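Local coordinates for protein polyketide synthase PksR (Bacillus subtilis, PDB 4U3V) that acts in assembly of the antibiotic polyketide bacillaene, this piece of the multidomain synthase being its double-hotdog enoyl-isomerase domain, at residues L61-F66 / Y201-L206; L81-P86 / F231-I236; E109-Y114 / A125-C130; L206-A211 / L276-Y281. All coordinates share one frame; numbering follows the deposited sequence.

In the fold
The four contacts trace a double-hotdog domain from one half to the other. Contacts 1 and 2 join the N-terminal and C-terminal hotdogs, the first through a helix and a loop, the second through neighbouring strands. Contact 3 lies within the N-terminal half and contact 4 within the C-terminal half. Contact 4 is wholly buried, and its centre is about 5 Å from the centre of the chain, whereas the other three are partly buried. Contacts 1 and 4 both use helix 205-219, and strand 75-83 of contact 2 neighbours strand 121-132 of contact 3. Backbone bonds dominate contacts 2 and 3; side-chain oxygens dominate the polar part of contact 1, and tyrosine hydroxyls that of contact 4.

Contact 1: L61-F66 / Y201-L206; sequences LAIEAF and YTVSPL
Glu64 and Thr202 supply the polar centre of this contact between helix 56-69 and the loop leading into helix 205-219. A single carboxylate oxygen takes both donors of the threonine. Thr202 N reaches Glu64 OE2 at 2.7 Å in an almost straight bond (172°), arriving close to the line of the C-O bond, while Thr202 OG1 donates to the syn lone pair of Glu64 OE2 at 3.1 Å. A water bridges the same OE2 to the next amide, Val203 N. The bend of the Glu64 chain at chi2 (-55°) turns the carboxylate back toward the loop, and the two donors and the water would probably favour a charged carboxylate.

Apolar contacts flank this polar patch. Glu64 CG approaches Tyr201 CD1 at 3.6 Å, with the carboxylate and ring planes 64° apart. Leu61 CD2 sits in the plane of the Tyr201 ring at its edge, 3.3 Å from Tyr201 OH; that hydroxyl is hydrogen-bonded to Asp33. Separately, Ile63 CD1 meets Val203 CB at 3.7 Å, the two side chains crossing nearly at right angles.

The contact links the predicted N-terminal and C-terminal hotdog regions of the domain. Ser204 caps helix 205-219 by accepting from Leu206 N, Ser60 OG hydrogen-bonds to Val203 O, and Leu61 also packs on strands 94-102 and 108-116.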
loop_
_atom_site.group_PDB
_atom_site.type_symbol
_atom_site.label_atom_id
_atom_site.label_comp_id
_atom_site.label_asym_id
_atom_site.label_seq_id
_atom_site.Cartn_x
_atom_site.Cartn_y
_atom_site.Cartn_z
ATOM N N LEU A 61 -0.465 6.458 -6.388
ATOM C CA LEU A 61 -0.074 7.366 -7.505
ATOM C C LEU A 61 0.089 6.601 -8.806
ATOM O O LEU A 61 -0.313 7.074 -9.884
ATOM C CB LEU A 61 1.236 8.101 -7.182
ATOM C CG LEU A 61 1.068 9.273 -6.221
ATOM C CD1 LEU A 61 2.429 9.715 -5.678
ATOM C CD2 LEU A 61 0.373 10.405 -6.982
ATOM N N ALA A 62 0.651 5.400 -8.725
ATOM C CA ALA A 62 0.775 4.584 -9.961
ATOM C C ALA A 62 -0.578 4.195 -10.586
ATOM O O ALA A 62 -0.733 4.279 -11.810
ATOM C CB ALA A 62 1.639 3.345 -9.731
ATOM N N ILE A 63 -1.570 3.914 -9.752
ATOM C CA ILE A 63 -2.928 3.565 -10.192
ATOM C C ILE A 63 -3.630 4.787 -10.809
ATOM O O ILE A 63 -4.297 4.690 -11.849
ATOM C CB ILE A 63 -3.738 3.004 -9.030
ATOM C CG1 ILE A 63 -3.187 1.610 -8.673
ATOM C CG2 ILE A 63 -5.221 2.971 -9.354
ATOM C CD1 ILE A 63 -3.688 1.086 -7.342
ATOM N N GLU A 64 -3.446 5.956 -10.202
ATOM C CA GLU A 64 -3.945 7.178 -10.826
ATOM C C GLU A 64 -3.359 7.417 -12.211
ATOM O O GLU A 64 -4.081 7.890 -13.101
ATOM C CB GLU A 64 -3.684 8.403 -9.946
ATOM C CG GLU A 64 -4.458 8.374 -8.651
ATOM C CD GLU A 64 -5.947 8.204 -8.869
ATOM O OE1 GLU A 64 -6.462 8.750 -9.871
ATOM O OE2 GLU A 64 -6.588 7.453 -8.102
ATOM N N ALA A 65 -2.058 7.189 -12.362
ATOM C CA ALA A 65 -1.374 7.416 -13.622
ATOM C C ALA A 65 -1.923 6.455 -14.663
ATOM O O ALA A 65 -2.166 6.857 -15.800
ATOM C CB ALA A 65 0.116 7.258 -13.496
ATOM N N PHE A 66 -2.185 5.212 -14.257
ATOM C CA PHE A 66 -2.915 4.296 -15.164
ATOM C C PHE A 66 -4.279 4.807 -15.672
ATOM O O PHE A 66 -4.552 4.748 -16.878
ATOM C CB PHE A 66 -3.074 2.903 -14.523
ATOM C CG PHE A 66 -3.999 1.991 -15.297
ATOM C CD1 PHE A 66 -3.500 1.227 -16.346
ATOM C CD2 PHE A 66 -5.367 1.982 -15.041
ATOM C CE1 PHE A 66 -4.341 0.401 -17.062
ATOM C CE2 PHE A 66 -6.222 1.164 -15.772
ATOM C CZ PHE A 66 -5.693 0.395 -16.797
ATOM N N TYR A 201 -7.760 9.632 -3.892
ATOM C CA TYR A 201 -7.215 8.530 -4.681
ATOM C C TYR A 201 -8.269 7.460 -4.893
ATOM O O TYR A 201 -9.051 7.177 -3.973
ATOM C CB TYR A 201 -6.062 7.854 -3.910
ATOM C CG TYR A 201 -4.784 8.659 -3.941
ATOM C CD1 TYR A 201 -3.959 8.613 -5.052
ATOM C CD2 TYR A 201 -4.444 9.507 -2.890
ATOM C CE1 TYR A 201 -2.777 9.356 -5.109
ATOM C CE2 TYR A 201 -3.301 10.319 -2.961
ATOM C CZ TYR A 201 -2.447 10.187 -4.044
ATOM O OH TYR A 201 -1.305 10.969 -4.160
ATOM N N THR A 202 -8.267 6.850 -6.076
ATOM C CA THR A 202 -9.220 5.760 -6.385
ATOM C C THR A 202 -8.957 4.565 -5.476
ATOM O O THR A 202 -9.883 4.024 -4.863
ATOM C CB THR A 202 -9.082 5.298 -7.836
ATOM O OG1 THR A 202 -9.416 6.380 -8.707
ATOM C CG2 THR A 202 -9.984 4.073 -8.113
ATOM N N VAL A 203 -7.672 4.238 -5.315
ATOM C CA VAL A 203 -7.248 3.230 -4.359
ATOM C C VAL A 203 -6.464 3.912 -3.244
ATOM O O VAL A 203 -5.422 4.512 -3.498
ATOM C CB VAL A 203 -6.399 2.147 -5.069
ATOM C CG1 VAL A 203 -5.763 1.203 -4.066
ATOM C CG2 VAL A 203 -7.247 1.382 -6.084
ATOM N N SER A 204 -7.059 3.957 -2.056
ATOM C CA SER A 204 -6.482 4.759 -0.975
ATOM C C SER A 204 -5.114 4.193 -0.604
ATOM O O SER A 204 -4.994 2.977 -0.409
ATOM C CB SER A 204 -7.364 4.661 0.248
ATOM O OG SER A 204 -6.856 5.469 1.305
ATOM N N PRO A 205 -4.141 5.068 -0.329
ATOM C CA PRO A 205 -2.905 4.590 0.316
ATOM C C PRO A 205 -3.188 3.968 1.658
ATOM O O PRO A 205 -2.399 3.135 2.127
ATOM C CB PRO A 205 -2.059 5.855 0.502
ATOM C CG PRO A 205 -2.901 6.990 0.085
ATOM C CD PRO A 205 -4.106 6.505 -0.649
ATOM N N LEU A 206 -4.305 4.332 2.293
ATOM C CA LEU A 206 -4.627 3.658 3.551
ATOM C C LEU A 206 -4.930 2.183 3.360
ATOM O O LEU A 206 -4.716 1.409 4.294
ATOM C CB LEU A 206 -5.784 4.326 4.314
ATOM C CG LEU A 206 -5.572 5.806 4.688
ATOM C CD1 LEU A 206 -6.804 6.334 5.422
ATOM C CD2 LEU A 206 -4.315 6.002 5.523
HETATM O O HOH W 1 -5.400 5.390 -6.818
#

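Contact 2: L81-P86 / F231-I236; sequences LSYISP and FGINDI
Tyr83 lays its ring over Gly232, at the antiparallel seam where strand 75-83 of the N-terminal hotdog meets strand 230-239 of the C-terminal one. This pairing joins the strands of the two hotdogs edge to edge. Gly232 CA stands over the ring centre in a CH-pi contact, 3.8 Å from the centroid and 11° off the normal. With CG beside the backbone N (chi1 -57°), the ring is directed across the neighbouring strand, and its hydroxyl reaches the flank of Ile233, with Tyr83 OH 3.6 Å from Ile233 CD1. The two side chains pass each other at a slant.

Leu81 and Ile233 form a hydrogen-bonded pair, Leu81 N donating to Ile233 O and Ile233 N to Leu81 O, and point to the same sheet face. Their branches are only loosely apposed, Leu81 CD2 lying 4.4 Å from Ile233 CD1 and equally far from Ile236 CD1. Ser82 and Gly232 form the non-hydrogen-bonded pair beside them, their CA atoms 4.4 Å apart, and Gly232 CA makes a 3.1 Å CA-H...O contact with Leu81 O.

Tyr83 N donates to Phe231 O, continuing the pairing. At the other end, past Ile233, Asn234 and Asp235 form a classic beta bulge opposite Ser279. One water donates both to Leu81 O and to Asn234 OD1, at 2.9 Å from each.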
loop_
_atom_site.group_PDB
_atom_site.type_symbol
_atom_site.label_atom_id
_atom_site.label_comp_id
_atom_site.label_asym_id
_atom_site.label_seq_id
_atom_site.Cartn_x
_atom_site.Cartn_y
_atom_site.Cartn_z
ATOM N N LEU A 81 6.479 -2.875 -9.130
ATOM C CA LEU A 81 6.595 -1.588 -8.413
ATOM C C LEU A 81 7.689 -1.718 -7.354
ATOM O O LEU A 81 7.662 -2.609 -6.468
ATOM C CB LEU A 81 5.250 -1.266 -7.763
ATOM C CG LEU A 81 5.170 0.027 -6.962
ATOM C CD1 LEU A 81 5.384 1.221 -7.903
ATOM C CD2 LEU A 81 3.808 0.081 -6.236
ATOM N N SER A 82 8.694 -0.882 -7.482
ATOM C CA SER A 82 9.874 -0.946 -6.648
ATOM C C SER A 82 10.102 0.425 -6.006
ATOM O O SER A 82 9.936 1.435 -6.678
ATOM C CB SER A 82 11.054 -1.332 -7.552
ATOM O OG SER A 82 12.266 -1.047 -6.939
ATOM N N TYR A 83 10.406 0.454 -4.703
ATOM C CA TYR A 83 10.578 1.702 -3.948
ATOM C C TYR A 83 12.059 2.022 -3.968
ATOM O O TYR A 83 12.893 1.210 -3.539
ATOM C CB TYR A 83 10.088 1.580 -2.481
ATOM C CG TYR A 83 8.623 1.146 -2.363
ATOM C CD1 TYR A 83 7.731 1.329 -3.423
ATOM C CD2 TYR A 83 8.159 0.507 -1.218
ATOM C CE1 TYR A 83 6.409 0.883 -3.355
ATOM C CE2 TYR A 83 6.833 0.112 -1.114
ATOM C CZ TYR A 83 5.991 0.219 -2.193
ATOM O OH TYR A 83 4.689 -0.213 -2.083
ATOM N N ILE A 84 12.394 3.170 -4.538
ATOM C CA ILE A 84 13.783 3.491 -4.833
ATOM C C ILE A 84 14.452 4.187 -3.654
ATOM O O ILE A 84 15.572 3.837 -3.236
ATOM C CB ILE A 84 13.862 4.355 -6.122
ATOM C CG1 ILE A 84 13.404 3.530 -7.303
ATOM C CG2 ILE A 84 15.294 4.855 -6.344
ATOM C CD1 ILE A 84 13.942 2.114 -7.293
ATOM N N SER A 85 13.770 5.178 -3.107
ATOM C CA SER A 85 14.382 6.090 -2.155
ATOM C C SER A 85 13.291 6.590 -1.208
ATOM O O SER A 85 12.218 6.987 -1.662
ATOM C CB SER A 85 14.995 7.269 -2.916
ATOM O OG SER A 85 15.201 8.374 -2.055
ATOM N N PRO A 86 13.538 6.531 0.109
ATOM C CA PRO A 86 12.530 7.100 1.002
ATOM C C PRO A 86 12.501 8.614 0.858
ATOM O O PRO A 86 13.530 9.235 0.547
ATOM C CB PRO A 86 13.021 6.716 2.396
ATOM C CG PRO A 86 14.483 6.398 2.232
ATOM C CD PRO A 86 14.682 5.930 0.826
ATOM N N PHE A 231 9.409 -2.815 0.392
ATOM C CA PHE A 231 10.425 -2.767 -0.665
ATOM C C PHE A 231 9.724 -2.575 -2.033
ATOM O O PHE A 231 10.260 -1.975 -2.965
ATOM C CB PHE A 231 11.154 -4.120 -0.624
ATOM C CG PHE A 231 12.255 -4.266 -1.635
ATOM C CD1 PHE A 231 13.563 -3.898 -1.318
ATOM C CD2 PHE A 231 12.013 -4.889 -2.855
ATOM C CE1 PHE A 231 14.596 -4.088 -2.226
ATOM C CE2 PHE A 231 13.040 -5.063 -3.778
ATOM C CZ PHE A 231 14.332 -4.659 -3.462
ATOM N N GLY A 232 8.501 -3.063 -2.152
ATOM C CA GLY A 232 7.740 -2.873 -3.366
ATOM C C GLY A 232 6.710 -3.969 -3.479
ATOM O O GLY A 232 6.431 -4.652 -2.478
ATOM N N ILE A 233 5.983 -3.966 -4.591
ATOM C CA ILE A 233 4.848 -4.865 -4.839
ATOM C C ILE A 233 4.970 -5.435 -6.266
ATOM O O ILE A 233 4.976 -4.693 -7.240
ATOM C CB ILE A 233 3.493 -4.130 -4.669
ATOM C CG1 ILE A 233 3.458 -3.376 -3.331
ATOM C CG2 ILE A 233 2.323 -5.113 -4.877
ATOM C CD1 ILE A 233 2.188 -2.551 -3.118
ATOM N N ASN A 234 5.045 -6.755 -6.405
ATOM C CA ASN A 234 5.219 -7.373 -7.737
ATOM C C ASN A 234 4.044 -7.203 -8.715
ATOM O O ASN A 234 4.251 -7.043 -9.938
ATOM C CB ASN A 234 5.557 -8.868 -7.592
ATOM C CG ASN A 234 6.949 -9.110 -7.027
ATOM O OD1 ASN A 234 7.803 -8.227 -7.038
ATOM N ND2 ASN A 234 7.188 -10.332 -6.554
ATOM N N ASP A 235 2.826 -7.188 -8.180
ATOM C CA ASP A 235 1.618 -7.036 -8.989
ATOM C C ASP A 235 0.464 -6.465 -8.181
ATOM O O ASP A 235 0.163 -6.921 -7.065
ATOM C CB ASP A 235 1.229 -8.369 -9.642
ATOM C CG ASP A 235 0.244 -8.195 -10.801
ATOM O OD1 ASP A 235 0.616 -7.595 -11.839
ATOM O OD2 ASP A 235 -0.907 -8.668 -10.677
ATOM N N ILE A 236 -0.288 -5.542 -8.783
ATOM C CA ILE A 236 -1.548 -5.139 -8.215
ATOM C C ILE A 236 -2.595 -5.268 -9.296
ATOM O O ILE A 236 -2.354 -4.831 -10.416
ATOM C CB ILE A 236 -1.513 -3.652 -7.768
ATOM C CG1 ILE A 236 -0.222 -3.379 -6.978
ATOM C CG2 ILE A 236 -2.812 -3.297 -7.033
ATOM C CD1 ILE A 236 -0.097 -1.946 -6.462
HETATM O O HOH W 2 8.322 -5.351 -6.935
#

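Contact 3: E109-Y114 / A125-C130; sequences ELQIMY and AAIGQC
Leu110 carries CG beside its backbone N (chi1 -62°) and Cys130 places SG between its backbone N and carbonyl carbon (62°), which brings the leucine's two methyl branches to the sulfur. Leu110 CD2 and CD1 each lie 3.9 Å from Cys130 SG, so the thiol rests against the forked end of the leucine. Near the other end, Ile112 CG1 packs alongside Ala126 CB, while Ala125 CB approaches the Tyr114 ring at CD2 from an oblique direction, 4.0 Å away.

These side chains belong to the beta hairpin of strands 108-116 and 121-132 in the N-terminal hotdog. Leu110 with Gly128 and Ile112 with Ala126 are its hydrogen-bonded pairs; Glu109 with Gln129 and Gln111 with Ile127 are the non-hydrogen-bonded ones. Leu110 N donates to Gly128 O at 2.8 Å from above the carbonyl plane, and Gly128 N answers to Leu110 O in plane. At the far end a classic beta bulge sets Ala125 and Ala126 opposite Ile112. Both of their amides bind Ile112 O, Ala125 N at 2.7 Å and Ala126 N at 3.2 Å.

On the face holding Leu110, the hairpin meets Ala62 and Ala65 of helix 56-69. Apolar side chains pack toward that helix, whereas the opposite, partly exposed face carries Glu109, Gln111 and Gln129 together with Ile127, and the doubled acceptor at Ile112 satisfies two amides where regular pairing is interrupted.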
loop_
_atom_site.group_PDB
_atom_site.type_symbol
_atom_site.label_atom_id
_atom_site.label_comp_id
_atom_site.label_asym_id
_atom_site.label_seq_id
_atom_site.Cartn_x
_atom_site.Cartn_y
_atom_site.Cartn_z
ATOM N N GLU A 109 6.250 2.166 -18.643
ATOM C CA GLU A 109 6.935 2.355 -17.381
ATOM C C GLU A 109 6.429 3.611 -16.646
ATOM O O GLU A 109 6.295 4.684 -17.239
ATOM C CB GLU A 109 8.424 2.452 -17.659
ATOM C CG GLU A 109 9.309 2.608 -16.447
ATOM C CD GLU A 109 10.754 2.292 -16.772
ATOM O OE1 GLU A 109 10.997 1.701 -17.846
ATOM O OE2 GLU A 109 11.643 2.639 -15.967
ATOM N N LEU A 110 6.183 3.489 -15.342
ATOM C CA LEU A 110 5.786 4.642 -14.530
ATOM C C LEU A 110 6.974 5.068 -13.680
ATOM O O LEU A 110 7.566 4.248 -12.984
ATOM C CB LEU A 110 4.622 4.285 -13.601
ATOM C CG LEU A 110 3.308 3.865 -14.269
ATOM C CD1 LEU A 110 2.323 3.362 -13.226
ATOM C CD2 LEU A 110 2.711 4.995 -15.089
ATOM N N GLN A 111 7.316 6.351 -13.723
ATOM C CA GLN A 111 8.284 6.898 -12.803
ATOM C C GLN A 111 7.621 7.870 -11.819
ATOM O O GLN A 111 7.071 8.884 -12.221
ATOM C CB GLN A 111 9.345 7.660 -13.573
ATOM C CG GLN A 111 10.162 6.763 -14.467
ATOM C CD GLN A 111 11.589 7.228 -14.548
ATOM O OE1 GLN A 111 12.000 7.804 -15.555
ATOM N NE2 GLN A 111 12.330 7.065 -13.455
ATOM N N ILE A 112 7.645 7.528 -10.544
ATOM C CA ILE A 112 7.148 8.427 -9.518
ATOM C C ILE A 112 8.329 9.218 -9.004
ATOM O O ILE A 112 9.224 8.672 -8.345
ATOM C CB ILE A 112 6.526 7.661 -8.322
ATOM C CG1 ILE A 112 5.523 6.589 -8.776
ATOM C CG2 ILE A 112 5.887 8.643 -7.363
ATOM C CD1 ILE A 112 4.505 7.077 -9.755
ATOM N N MET A 113 8.312 10.526 -9.266
ATOM C CA MET A 113 9.438 11.398 -8.938
ATOM C C MET A 113 9.002 12.359 -7.858
ATOM O O MET A 113 7.821 12.705 -7.749
ATOM C CB MET A 113 9.847 12.234 -10.173
ATOM C CG MET A 113 9.908 11.447 -11.476
ATOM S SD MET A 113 11.435 10.495 -11.488
ATOM C CE MET A 113 12.705 11.762 -11.651
ATOM N N TYR A 114 9.964 12.820 -7.065
ATOM C CA TYR A 114 9.697 13.871 -6.120
ATOM C C TYR A 114 10.716 14.974 -6.263
ATOM O O TYR A 114 11.814 14.753 -6.776
ATOM C CB TYR A 114 9.712 13.337 -4.682
ATOM C CG TYR A 114 11.098 13.028 -4.139
ATOM C CD1 TYR A 114 11.711 13.869 -3.229
ATOM C CD2 TYR A 114 11.764 11.889 -4.551
ATOM C CE1 TYR A 114 12.961 13.563 -2.721
ATOM C CE2 TYR A 114 13.018 11.574 -4.062
ATOM C CZ TYR A 114 13.600 12.419 -3.152
ATOM O OH TYR A 114 14.824 12.096 -2.654
ATOM N N ALA A 125 11.367 8.318 -6.725
ATOM C CA ALA A 125 10.923 7.725 -5.472
ATOM C C ALA A 125 10.556 6.254 -5.702
ATOM O O ALA A 125 10.779 5.404 -4.818
ATOM C CB ALA A 125 9.698 8.479 -4.951
ATOM N N ALA A 126 9.924 5.984 -6.842
ATOM C CA ALA A 126 9.454 4.605 -7.180
ATOM C C ALA A 126 9.388 4.401 -8.671
ATOM O O ALA A 126 9.231 5.352 -9.414
ATOM C CB ALA A 126 8.065 4.340 -6.555
ATOM N N ILE A 127 9.453 3.139 -9.105
ATOM C CA ILE A 127 9.343 2.817 -10.514
ATOM C C ILE A 127 8.496 1.576 -10.616
ATOM O O ILE A 127 8.479 0.757 -9.688
ATOM C CB ILE A 127 10.738 2.564 -11.134
ATOM C CG1 ILE A 127 11.455 1.422 -10.408
ATOM C CG2 ILE A 127 11.574 3.837 -11.069
ATOM C CD1 ILE A 127 12.095 0.390 -11.323
ATOM N N GLY A 128 7.660 1.540 -11.645
ATOM C CA GLY A 128 6.855 0.342 -11.956
ATOM C C GLY A 128 6.415 0.279 -13.410
ATOM O O GLY A 128 6.918 1.035 -14.264
ATOM N N GLN A 129 5.405 -0.546 -13.668
ATOM C CA GLN A 129 4.813 -0.665 -14.988
ATOM C C GLN A 129 3.321 -0.693 -14.822
ATOM O O GLN A 129 2.816 -1.071 -13.762
ATOM C CB GLN A 129 5.273 -1.960 -15.657
ATOM C CG GLN A 129 6.764 -1.976 -15.957
ATOM C CD GLN A 129 7.230 -3.310 -16.497
ATOM O OE1 GLN A 129 6.429 -4.109 -16.970
ATOM N NE2 GLN A 129 8.519 -3.578 -16.374
ATOM N N CYS A 130 2.588 -0.267 -15.840
ATOM C CA CYS A 130 1.155 -0.528 -15.805
ATOM C C CYS A 130 0.682 -1.082 -17.120
ATOM O O CYS A 130 1.377 -0.963 -18.121
ATOM C CB CYS A 130 0.330 0.680 -15.365
ATOM S SG CYS A 130 0.465 2.133 -16.455
#

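Contact 4: L206-A211 / L276-Y281; sequences LMTNSA and LHYSGY
Thr208 faces two tyrosines of strand 274-283 and divides its branches between them. Its CB lies 3.6 Å from Tyr278 OH, and the two branches part from there. One branch ends in OG1, which sits beside the backbone N (chi1 -55°) and shares a 2.7 Å hydrogen bond with Tyr278 OH; either hydroxyl could be the donor. OG1 lies at the edge of the Tyr278 ring, near its plane. The other branch, CG2, turns toward the second tyrosine and stands 3.6 Å from Tyr281 OH, with the side chains crossing at a slant.

Here the central helix of the C-terminal hotdog, 205-219, packs against the sheet that wraps it, the arrangement from which the fold takes its name. The helix and strand segments run at 47° to each other, with axes 11.3 Å apart, a gap spanned by the long tyrosines. Gly280 and Tyr281 form a G1 beta bulge opposite Phe263.

Tyr281 OH donates to the backbone oxygen Thr208 O at 2.8 Å, approaching from above the carbonyl plane. Farther along the helix, Ala211 CB packs obliquely against the same ring, 3.9 Å from Tyr281 CE1. Toward the start of the helix, Met207 meets Leu276 through the middle of its chain, Met207 CG lying 3.7 Å from Leu276 CD2. The same CG also lies at the edge of the Tyr278 ring, 3.3 Å from Tyr278 OH.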
loop_
_atom_site.group_PDB
_atom_site.type_symbol
_atom_site.label_atom_id
_atom_site.label_comp_id
_atom_site.label_asym_id
_atom_site.label_seq_id
_atom_site.Cartn_x
_atom_site.Cartn_y
_atom_site.Cartn_z
ATOM N N LEU A 206 -4.305 4.332 2.293
ATOM C CA LEU A 206 -4.627 3.658 3.551
ATOM C C LEU A 206 -4.930 2.183 3.360
ATOM O O LEU A 206 -4.716 1.409 4.294
ATOM C CB LEU A 206 -5.784 4.326 4.314
ATOM C CG LEU A 206 -5.572 5.806 4.688
ATOM C CD1 LEU A 206 -6.804 6.334 5.422
ATOM C CD2 LEU A 206 -4.315 6.002 5.523
ATOM N N MET A 207 -5.322 1.781 2.152
ATOM C CA MET A 207 -5.620 0.352 1.905
ATOM C C MET A 207 -4.302 -0.424 1.874
ATOM O O MET A 207 -4.056 -1.384 2.653
ATOM C CB MET A 207 -6.328 0.222 0.552
ATOM C CG MET A 207 -6.446 -1.203 0.042
ATOM S SD MET A 207 -7.763 -1.977 0.991
ATOM C CE MET A 207 -9.107 -1.347 -0.021
ATOM N N THR A 208 -3.384 0.079 1.073
ATOM C CA THR A 208 -2.074 -0.563 0.981
ATOM C C THR A 208 -1.339 -0.514 2.298
ATOM O O THR A 208 -0.713 -1.479 2.735
ATOM C CB THR A 208 -1.266 0.167 -0.119
ATOM O OG1 THR A 208 -2.038 0.149 -1.332
ATOM C CG2 THR A 208 0.095 -0.476 -0.316
ATOM N N ASN A 209 -1.431 0.595 3.007
ATOM C CA ASN A 209 -0.726 0.640 4.248
ATOM C C ASN A 209 -1.342 -0.327 5.290
ATOM O O ASN A 209 -0.626 -0.813 6.154
ATOM C CB ASN A 209 -0.707 2.078 4.798
ATOM C CG ASN A 209 0.278 2.235 5.925
ATOM O OD1 ASN A 209 1.488 2.247 5.693
ATOM N ND2 ASN A 209 -0.231 2.327 7.189
ATOM N N SER A 210 -2.667 -0.528 5.248
ATOM C CA SER A 210 -3.309 -1.436 6.184
ATOM C C SER A 210 -2.763 -2.833 5.976
ATOM O O SER A 210 -2.567 -3.581 6.956
ATOM C CB SER A 210 -4.825 -1.433 5.981
ATOM O OG SER A 210 -5.303 -0.156 6.390
ATOM N N ALA A 211 -2.429 -3.142 4.730
ATOM C CA ALA A 211 -1.852 -4.450 4.427
ATOM C C ALA A 211 -0.476 -4.564 5.083
ATOM O O ALA A 211 -0.139 -5.580 5.677
ATOM C CB ALA A 211 -1.791 -4.702 2.907
ATOM N N LEU A 276 -9.731 -6.259 -4.908
ATOM C CA LEU A 276 -8.403 -5.748 -5.212
ATOM C C LEU A 276 -7.416 -6.848 -4.793
ATOM O O LEU A 276 -7.671 -7.512 -3.776
ATOM C CB LEU A 276 -8.175 -4.494 -4.353
ATOM C CG LEU A 276 -6.779 -3.883 -4.256
ATOM C CD1 LEU A 276 -6.310 -3.424 -5.619
ATOM C CD2 LEU A 276 -6.808 -2.681 -3.290
ATOM N N HIS A 277 -6.435 -7.121 -5.646
ATOM C CA HIS A 277 -5.420 -8.173 -5.411
ATOM C C HIS A 277 -4.055 -7.550 -5.418
ATOM O O HIS A 277 -3.680 -6.841 -6.362
ATOM C CB HIS A 277 -5.431 -9.284 -6.475
ATOM C CG HIS A 277 -6.797 -9.904 -6.739
ATOM N ND1 HIS A 277 -7.184 -10.296 -7.984
ATOM C CD2 HIS A 277 -7.876 -10.177 -5.889
ATOM C CE1 HIS A 277 -8.462 -10.736 -7.934
ATOM N NE2 HIS A 277 -8.864 -10.722 -6.651
ATOM N N TYR A 278 -3.249 -7.890 -4.412
ATOM C CA TYR A 278 -1.800 -7.652 -4.490
ATOM C C TYR A 278 -1.074 -8.988 -4.502
ATOM O O TYR A 278 -1.445 -9.886 -3.766
ATOM C CB TYR A 278 -1.289 -6.943 -3.224
ATOM C CG TYR A 278 -1.972 -5.633 -2.879
ATOM C CD1 TYR A 278 -1.321 -4.408 -3.102
ATOM C CD2 TYR A 278 -3.187 -5.615 -2.229
ATOM C CE1 TYR A 278 -1.890 -3.216 -2.702
ATOM C CE2 TYR A 278 -3.757 -4.421 -1.791
ATOM C CZ TYR A 278 -3.123 -3.220 -2.058
ATOM O OH TYR A 278 -3.679 -2.033 -1.605
ATOM N N SER A 279 0.014 -9.068 -5.234
ATOM C CA SER A 279 0.827 -10.271 -5.228
ATOM C C SER A 279 2.305 -9.896 -5.096
ATOM O O SER A 279 2.766 -8.865 -5.626
ATOM C CB SER A 279 0.499 -11.130 -6.475
ATOM O OG SER A 279 1.549 -11.091 -7.410
ATOM N N GLY A 280 3.059 -10.646 -4.286
ATOM C CA GLY A 280 4.456 -10.293 -4.053
ATOM C C GLY A 280 4.619 -8.919 -3.429
ATOM O O GLY A 280 5.474 -8.124 -3.842
ATOM N N TYR A 281 3.811 -8.662 -2.402
ATOM C CA TYR A 281 4.020 -7.529 -1.518
ATOM C C TYR A 281 5.262 -7.814 -0.675
ATOM O O TYR A 281 5.280 -8.762 0.147
ATOM C CB TYR A 281 2.762 -7.421 -0.655
ATOM C CG TYR A 281 2.552 -6.113 0.072
ATOM C CD1 TYR A 281 1.411 -5.318 -0.231
ATOM C CD2 TYR A 281 3.366 -5.740 1.128
ATOM C CE1 TYR A 281 1.176 -4.128 0.456
ATOM C CE2 TYR A 281 3.135 -4.530 1.804
ATOM C CZ TYR A 281 2.022 -3.766 1.478
ATOM O OH TYR A 281 1.789 -2.564 2.133
#